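MtVAO615 (Myceliophthora thermophila, PDB 6F72) binds FAD bicovalently and is probably an oxidase whose reduced flavin reacts rapidly with molecular oxygen, its substrate being still unknown. Local coordinates at residues 101-111 and 482-491. Numbering follows the deposited sequence.
Sequences QNFQNYSCVPF and WDWDASPEEM. With NAG (2-acetamido-2-deoxy-beta-D-glucopyranose), chain C.
Gln101 and Trp482 bring the two backbones to 6.9 Å between their CA atoms, where the short helix 101-104 and the loop beyond it, including the type I' turn Gln104 to Ser107, meet the loop that leads into helix 488-508. Trp482 is held on both faces: Gln101 CB makes a CH-pi contact 3.5 Å from the centroid of its five-membered ring, while Met491 CG covers the other face. With Trp482 CG anti to the backbone N (chi1 -175°), the indole lies across Gln101 and Asn102, its CZ3 3.5 Å from Asn102 CA. Trp484 has Trp482 NE1 over the centre of one face and Phe111 CD2 over the other, 3.3 Å from Trp484 CE2, the Phe111 ring being oblique to the indole, planes 31° apart. Val109 CG1 meets its far corner, 3.8 Å from Trp484 CH2, and Asp85 accepts hydrogen bonds from both Trp484 NE1 and Gln101 NE2. Cutting Trp484 back to an alanine is likely to open a gap between Phe111 and Trp482 and to leave Asp85 short of one donor. Tyr106 completes the aromatic cluster, its ring covered on one face by Pro488 CG and its CZ 3.3 Å from Trp482 CZ2. Its hydroxyl donates to a water 2.6 Å from Tyr106 OH, and that water spends its own two hydrogens on Asp483 O and Ala486 O, the ends of a type I turn. The neighbouring Asn105 carries an N-linked glycan. Apolar aromatic packing thus joins the segments, and one water, accepting from the tyrosine and donating to two carbonyls of the opposing loop, supplies a polar link.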
# COMPACT_ATOMS: atom_id res chain seq x y z
N GLN A 101 3.43 -13.73 -1.95
CA GLN A 101 3.87 -15.13 -1.97
C GLN A 101 3.42 -15.83 -0.69
O GLN A 101 3.15 -17.03 -0.71
CB GLN A 101 5.39 -15.25 -2.13
CG GLN A 101 6.04 -14.47 -3.27
CD GLN A 101 6.45 -13.06 -2.86
OE1 GLN A 101 5.88 -12.47 -1.94
NE2 GLN A 101 7.44 -12.50 -3.55
N ASN A 102 3.33 -15.08 0.41
CA ASN A 102 2.90 -15.66 1.67
C ASN A 102 1.42 -16.05 1.66
O ASN A 102 1.05 -17.06 2.24
CB ASN A 102 3.23 -14.73 2.85
CG ASN A 102 2.96 -15.36 4.21
OD1 ASN A 102 3.12 -16.56 4.41
ND2 ASN A 102 2.57 -14.52 5.16
N PHE A 103 0.59 -15.22 1.02
CA PHE A 103 -0.83 -15.51 0.93
C PHE A 103 -1.17 -16.49 -0.21
O PHE A 103 -2.15 -17.21 -0.10
CB PHE A 103 -1.70 -14.22 0.96
CG PHE A 103 -1.72 -13.56 2.31
CD1 PHE A 103 -2.57 -14.03 3.32
CD2 PHE A 103 -0.82 -12.54 2.61
CE1 PHE A 103 -2.54 -13.46 4.59
CE2 PHE A 103 -0.79 -11.97 3.88
CZ PHE A 103 -1.65 -12.43 4.86
N GLN A 104 -0.37 -16.50 -1.28
CA GLN A 104 -0.37 -17.59 -2.27
C GLN A 104 -0.23 -18.91 -1.51
O GLN A 104 -0.98 -19.85 -1.76
CB GLN A 104 0.77 -17.46 -3.29
CG GLN A 104 0.55 -16.34 -4.29
CD GLN A 104 1.84 -15.88 -4.95
OE1 GLN A 104 2.86 -16.55 -4.89
NE2 GLN A 104 1.78 -14.72 -5.61
N ASN A 105 0.69 -18.93 -0.53
CA ASN A 105 0.83 -20.02 0.43
C ASN A 105 0.97 -21.41 -0.24
O ASN A 105 0.41 -22.41 0.23
CB ASN A 105 -0.34 -20.02 1.44
CG ASN A 105 0.01 -20.70 2.73
OD1 ASN A 105 1.18 -20.85 3.06
ND2 ASN A 105 -1.00 -21.12 3.48
N TYR A 106 1.72 -21.43 -1.34
CA TYR A 106 2.05 -22.65 -2.10
C TYR A 106 0.85 -23.38 -2.75
O TYR A 106 1.02 -24.51 -3.23
CB TYR A 106 2.87 -23.64 -1.23
CG TYR A 106 4.09 -23.04 -0.55
CD1 TYR A 106 5.33 -23.01 -1.21
CD2 TYR A 106 4.02 -22.51 0.75
CE1 TYR A 106 6.46 -22.48 -0.60
CE2 TYR A 106 5.15 -21.97 1.37
CZ TYR A 106 6.37 -21.97 0.69
OH TYR A 106 7.50 -21.46 1.27
N SER A 107 -0.32 -22.75 -2.78
CA SER A 107 -1.54 -23.42 -3.25
C SER A 107 -1.51 -23.68 -4.74
O SER A 107 -1.95 -24.74 -5.19
CB SER A 107 -2.79 -22.64 -2.89
OG SER A 107 -2.87 -22.43 -1.49
N CYS A 108 -1.00 -22.70 -5.48
CA CYS A 108 -0.88 -22.79 -6.93
C CYS A 108 0.15 -21.78 -7.40
O CYS A 108 -0.18 -20.72 -7.93
CB CYS A 108 -2.22 -22.56 -7.63
SG CYS A 108 -2.12 -22.89 -9.41
N VAL A 109 1.42 -22.13 -7.19
CA VAL A 109 2.55 -21.24 -7.47
C VAL A 109 3.46 -21.89 -8.52
O VAL A 109 3.37 -23.11 -8.72
CB VAL A 109 3.34 -20.92 -6.18
CG1 VAL A 109 2.51 -20.03 -5.25
CG2 VAL A 109 3.80 -22.21 -5.48
N PRO A 110 4.35 -21.10 -9.18
CA PRO A 110 5.21 -21.66 -10.24
C PRO A 110 6.39 -22.52 -9.78
O PRO A 110 7.06 -23.13 -10.63
CB PRO A 110 5.75 -20.40 -10.95
CG PRO A 110 4.84 -19.30 -10.53
CD PRO A 110 4.49 -19.64 -9.11
N PHE A 111 6.63 -22.61 -8.48
CA PHE A 111 7.88 -23.17 -7.96
C PHE A 111 7.72 -24.53 -7.26
O PHE A 111 8.69 -25.09 -6.77
CB PHE A 111 8.61 -22.13 -7.08
CG PHE A 111 8.93 -20.85 -7.82
CD1 PHE A 111 10.00 -20.79 -8.71
CD2 PHE A 111 8.13 -19.72 -7.65
CE1 PHE A 111 10.28 -19.61 -9.41
CE2 PHE A 111 8.41 -18.54 -8.33
CZ PHE A 111 9.49 -18.49 -9.21
N TRP A 482 10.79 -13.10 0.34
CA TRP A 482 10.39 -14.50 0.25
C TRP A 482 11.55 -15.31 -0.32
O TRP A 482 12.39 -14.77 -1.06
CB TRP A 482 9.16 -14.62 -0.63
CG TRP A 482 8.56 -15.96 -0.71
CD1 TRP A 482 8.78 -16.89 -1.69
CD2 TRP A 482 7.62 -16.54 0.20
NE1 TRP A 482 8.04 -18.01 -1.44
CE2 TRP A 482 7.31 -17.83 -0.30
CE3 TRP A 482 7.00 -16.10 1.38
CZ2 TRP A 482 6.40 -18.69 0.34
CZ3 TRP A 482 6.10 -16.96 2.02
CH2 TRP A 482 5.81 -18.24 1.49
N ASP A 483 11.62 -16.59 0.03
CA ASP A 483 12.70 -17.45 -0.45
C ASP A 483 12.10 -18.75 -0.95
O ASP A 483 11.64 -19.59 -0.16
CB ASP A 483 13.75 -17.68 0.66
CG ASP A 483 14.96 -18.48 0.18
OD1 ASP A 483 15.03 -18.91 -1.01
OD2 ASP A 483 15.84 -18.69 1.02
N TRP A 484 12.12 -18.90 -2.27
CA TRP A 484 11.56 -20.08 -2.93
C TRP A 484 12.36 -21.39 -2.71
O TRP A 484 11.83 -22.47 -2.97
CB TRP A 484 11.34 -19.79 -4.42
CG TRP A 484 10.15 -18.88 -4.65
CD1 TRP A 484 10.19 -17.61 -5.15
CD2 TRP A 484 8.77 -19.18 -4.39
NE1 TRP A 484 8.91 -17.09 -5.22
CE2 TRP A 484 8.02 -18.03 -4.76
CE3 TRP A 484 8.09 -20.30 -3.89
CZ2 TRP A 484 6.63 -17.97 -4.64
CZ3 TRP A 484 6.71 -20.25 -3.77
CH2 TRP A 484 5.98 -19.08 -4.14
N ASP A 485 13.60 -21.28 -2.24
CA ASP A 485 14.42 -22.46 -1.85
C ASP A 485 14.18 -22.93 -0.43
O ASP A 485 14.56 -24.05 -0.07
CB ASP A 485 15.90 -22.15 -1.98
CG ASP A 485 16.34 -21.88 -3.39
OD1 ASP A 485 15.66 -22.29 -4.34
OD2 ASP A 485 17.40 -21.25 -3.55
N ALA A 486 13.61 -22.06 0.40
CA ALA A 486 13.37 -22.36 1.81
C ALA A 486 12.12 -23.23 1.92
O ALA A 486 11.35 -23.31 0.98
CB ALA A 486 13.21 -21.06 2.61
N SER A 487 11.93 -23.86 3.07
CA SER A 487 10.71 -24.62 3.31
C SER A 487 9.49 -23.73 3.62
O SER A 487 9.66 -22.56 3.98
CB SER A 487 10.93 -25.64 4.43
OG SER A 487 10.91 -25.00 5.68
N PRO A 488 8.25 -24.27 3.48
CA PRO A 488 7.05 -23.55 3.96
C PRO A 488 7.12 -23.21 5.45
O PRO A 488 6.65 -22.15 5.86
CB PRO A 488 5.92 -24.56 3.75
CG PRO A 488 6.40 -25.44 2.65
CD PRO A 488 7.90 -25.48 2.71
N GLU A 489 7.69 -24.11 6.23
CA GLU A 489 7.84 -23.94 7.67
C GLU A 489 8.79 -22.77 7.99
O GLU A 489 8.52 -22.00 8.92
CB GLU A 489 8.31 -25.24 8.31
CG GLU A 489 7.31 -26.40 8.19
CD GLU A 489 7.31 -27.12 6.82
OE1 GLU A 489 8.35 -27.16 6.11
OE2 GLU A 489 6.23 -27.65 6.45
N GLU A 490 9.84 -22.61 7.18
CA GLU A 490 10.77 -21.47 7.26
C GLU A 490 10.14 -20.11 6.90
O GLU A 490 10.45 -19.09 7.54
CB GLU A 490 12.03 -21.72 6.44
CG GLU A 490 12.92 -22.79 7.06
CD GLU A 490 14.14 -23.15 6.24
OE1 GLU A 490 14.05 -23.35 5.01
OE2 GLU A 490 15.21 -23.26 6.86
N MET A 491 9.27 -20.09 5.89
CA MET A 491 8.54 -18.87 5.57
C MET A 491 7.52 -18.53 6.64
O MET A 491 7.31 -17.34 6.93
CB MET A 491 7.91 -18.94 4.18
CG MET A 491 8.92 -18.86 3.04
SD MET A 491 10.09 -17.48 3.02
CE MET A 491 11.46 -18.08 4.03
C1 NAG C . -0.81 -21.75 4.76
C2 NAG C . -1.38 -20.65 5.68
C3 NAG C . -1.50 -21.15 7.12
C4 NAG C . -2.26 -22.48 7.23
C5 NAG C . -1.75 -23.48 6.18
C6 NAG C . -2.66 -24.70 6.08
C7 NAG C . -1.04 -18.25 5.13
C8 NAG C . -0.07 -17.12 5.23
N2 NAG C . -0.61 -19.41 5.66
O3 NAG C . -2.16 -20.14 7.90
O4 NAG C . -2.03 -23.08 8.51
O5 NAG C . -1.64 -22.90 4.87
O6 NAG C . -1.86 -25.77 5.54
O7 NAG C . -2.14 -18.10 4.62
O HOH W 1 9.66 -21.45 -0.19